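Local coordinates for protein phosphate transporter (Thermotoga maritima MSB8, PDB 6L85) that probably imports phosphate across the cell membrane by coupling its uptake to sodium ions, as a bacterial relative of the human SLC20 carriers, at residues M1-I6 and L79-L84. Residues are numbered along the deposited sequence; the frame is centred on the assembly and turned at random.
Sequences MTILII and LMYGAL
Ile3, on the first turn of helix 2-32, packs against Met80, Tyr81 and Leu84 on helix 76-99. Its CG1 branch lies opposite the backbone N (chi1 -170°), which sends the ethyl arm out to the neighbouring helix, with CD1 as its tip. Ile3 CD1 comes 3.4 Å from Leu84 CD1, a close approach for two carbons. The same Ile3 CD1 lies 3.9 Å from Tyr81 CE1, meeting the ring obliquely. Farther back along the arm, Ile3 CG1 rests 4.0 Å from Met80 CG and 4.1 Å from Met80 SD. Here the slender, unbranched methionine chain passes obliquely across the isoleucine arm, its CG and SD supplying the touching surface.

One turn on, Ile6 turns the shorter of its branches to the contact: Ile6 CG2 sits 4.1 Å from Leu84 CD1, and the two side chains run nearly at right angles. A single leucine methyl, CD1, thus meets both isoleucines; the branch at CG carries it out from the helix toward them. Tyr81 differs in that its bond to CB does not aim at the partner helix; only the length of the aromatic side chain brings CE1 near. Its side chain also touches Tyr393 and Leu400 of helix 368-400, while Val269 of helix 260-275 meets both Ile3 and Leu84.

The two helix segments run roughly parallel, 25° apart, but their axes approach no closer than 11.6 Å, a separation bridged by long side chains rather than by backbone contact. This is apolar packing near the N-terminus between helices 2-32 and 76-99, which probably lie in the membrane; the centre of the contact lies about 25 Å from the centre of the chain. With only methyl, methylene, thioether and aromatic groups meeting, the contact relies on dispersion and shape, and has little of the directional specificity that polar partners would impose.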
loop_
_atom_site.group_PDB
_atom_site.type_symbol
_atom_site.label_atom_id
_atom_site.label_comp_id
_atom_site.label_asym_id
_atom_site.label_seq_id
_atom_site.Cartn_x
_atom_site.Cartn_y
_atom_site.Cartn_z
ATOM N N MET B 1 -4.132 14.089 -32.550
ATOM C CA MET B 1 -3.565 13.369 -31.426
ATOM C C MET B 1 -2.090 13.058 -31.657
ATOM O O MET B 1 -1.449 12.405 -30.821
ATOM C CB MET B 1 -4.344 12.081 -31.153
ATOM C CG MET B 1 -5.444 12.246 -30.092
ATOM S SD MET B 1 -5.922 10.702 -29.277
ATOM C CE MET B 1 -7.326 11.252 -28.300
ATOM N N THR B 2 -1.536 13.531 -32.778
ATOM C CA THR B 2 -0.086 13.464 -32.938
ATOM C C THR B 2 0.615 14.219 -31.810
ATOM O O THR B 2 1.629 13.752 -31.270
ATOM C CB THR B 2 0.338 14.017 -34.305
ATOM O OG1 THR B 2 -0.200 13.192 -35.346
ATOM C CG2 THR B 2 1.856 14.001 -34.440
ATOM N N ILE B 3 0.077 15.383 -31.426
ATOM C CA ILE B 3 0.679 16.119 -30.317
ATOM C C ILE B 3 0.592 15.313 -29.025
ATOM O O ILE B 3 1.512 15.356 -28.201
ATOM C CB ILE B 3 0.052 17.526 -30.167
ATOM C CG1 ILE B 3 0.859 18.351 -29.164
ATOM C CG2 ILE B 3 -1.358 17.446 -29.645
ATOM C CD1 ILE B 3 2.087 18.974 -29.751
ATOM N N LEU B 4 -0.483 14.537 -28.839
ATOM C CA LEU B 4 -0.583 13.692 -27.649
ATOM C C LEU B 4 0.474 12.594 -27.657
ATOM O O LEU B 4 1.070 12.287 -26.618
ATOM C CB LEU B 4 -1.981 13.089 -27.548
ATOM C CG LEU B 4 -3.059 14.113 -27.179
ATOM C CD1 LEU B 4 -4.383 13.451 -26.787
ATOM C CD2 LEU B 4 -2.538 14.992 -26.063
ATOM N N ILE B 5 0.742 12.016 -28.829
ATOM C CA ILE B 5 1.753 10.973 -28.941
ATOM C C ILE B 5 3.133 11.533 -28.642
ATOM O O ILE B 5 3.937 10.907 -27.931
ATOM C CB ILE B 5 1.699 10.340 -30.342
ATOM C CG1 ILE B 5 0.405 9.540 -30.499
ATOM C CG2 ILE B 5 2.940 9.481 -30.596
ATOM C CD1 ILE B 5 -0.122 9.494 -31.927
ATOM N N ILE B 6 3.438 12.709 -29.199
ATOM C CA ILE B 6 4.734 13.334 -28.950
ATOM C C ILE B 6 4.873 13.688 -27.475
ATOM O O ILE B 6 5.940 13.510 -26.883
ATOM C CB ILE B 6 4.919 14.561 -29.865
ATOM C CG1 ILE B 6 5.171 14.100 -31.307
ATOM C CG2 ILE B 6 6.067 15.439 -29.402
ATOM C CD1 ILE B 6 4.989 15.202 -32.337
ATOM N N LEU B 79 1.581 27.469 -24.998
ATOM C CA LEU B 79 1.834 26.737 -23.767
ATOM C C LEU B 79 2.124 25.278 -24.064
ATOM O O LEU B 79 3.018 24.673 -23.464
ATOM C CB LEU B 79 0.631 26.850 -22.829
ATOM C CG LEU B 79 0.761 25.932 -21.614
ATOM C CD1 LEU B 79 1.991 26.330 -20.809
ATOM C CD2 LEU B 79 -0.470 25.975 -20.755
ATOM N N MET B 80 1.393 24.712 -25.015
ATOM C CA MET B 80 1.581 23.318 -25.375
ATOM C C MET B 80 2.970 23.095 -25.991
ATOM O O MET B 80 3.726 22.191 -25.574
ATOM C CB MET B 80 0.396 22.930 -26.281
ATOM C CG MET B 80 0.582 21.931 -27.382
ATOM S SD MET B 80 -1.008 21.860 -28.284
ATOM C CE MET B 80 -2.020 21.000 -27.084
ATOM N N TYR B 81 3.369 23.968 -26.923
ATOM C CA TYR B 81 4.714 23.826 -27.491
ATOM C C TYR B 81 5.815 24.165 -26.472
ATOM O O TYR B 81 6.897 23.573 -26.506
ATOM C CB TYR B 81 4.844 24.680 -28.755
ATOM C CG TYR B 81 4.002 24.159 -29.908
ATOM C CD1 TYR B 81 4.053 22.823 -30.271
ATOM C CD2 TYR B 81 3.142 24.997 -30.608
ATOM C CE1 TYR B 81 3.278 22.330 -31.304
ATOM C CE2 TYR B 81 2.364 24.515 -31.648
ATOM C CZ TYR B 81 2.438 23.176 -31.988
ATOM O OH TYR B 81 1.677 22.667 -33.022
ATOM N N GLY B 82 5.554 25.078 -25.539
ATOM C CA GLY B 82 6.535 25.375 -24.513
ATOM C C GLY B 82 6.751 24.214 -23.559
ATOM O O GLY B 82 7.888 23.929 -23.163
ATOM N N ALA B 83 5.661 23.551 -23.153
ATOM C CA ALA B 83 5.780 22.377 -22.296
ATOM C C ALA B 83 6.643 21.324 -22.969
ATOM O O ALA B 83 7.578 20.784 -22.360
ATOM C CB ALA B 83 4.391 21.822 -21.964
ATOM N N LEU B 84 6.378 21.061 -24.250
ATOM C CA LEU B 84 7.222 20.115 -24.970
ATOM C C LEU B 84 8.680 20.566 -25.005
ATOM O O LEU B 84 9.595 19.748 -24.803
ATOM C CB LEU B 84 6.694 19.908 -26.384
ATOM C CG LEU B 84 5.286 19.337 -26.487
ATOM C CD1 LEU B 84 4.986 19.084 -27.948
ATOM C CD2 LEU B 84 5.125 18.052 -25.675
#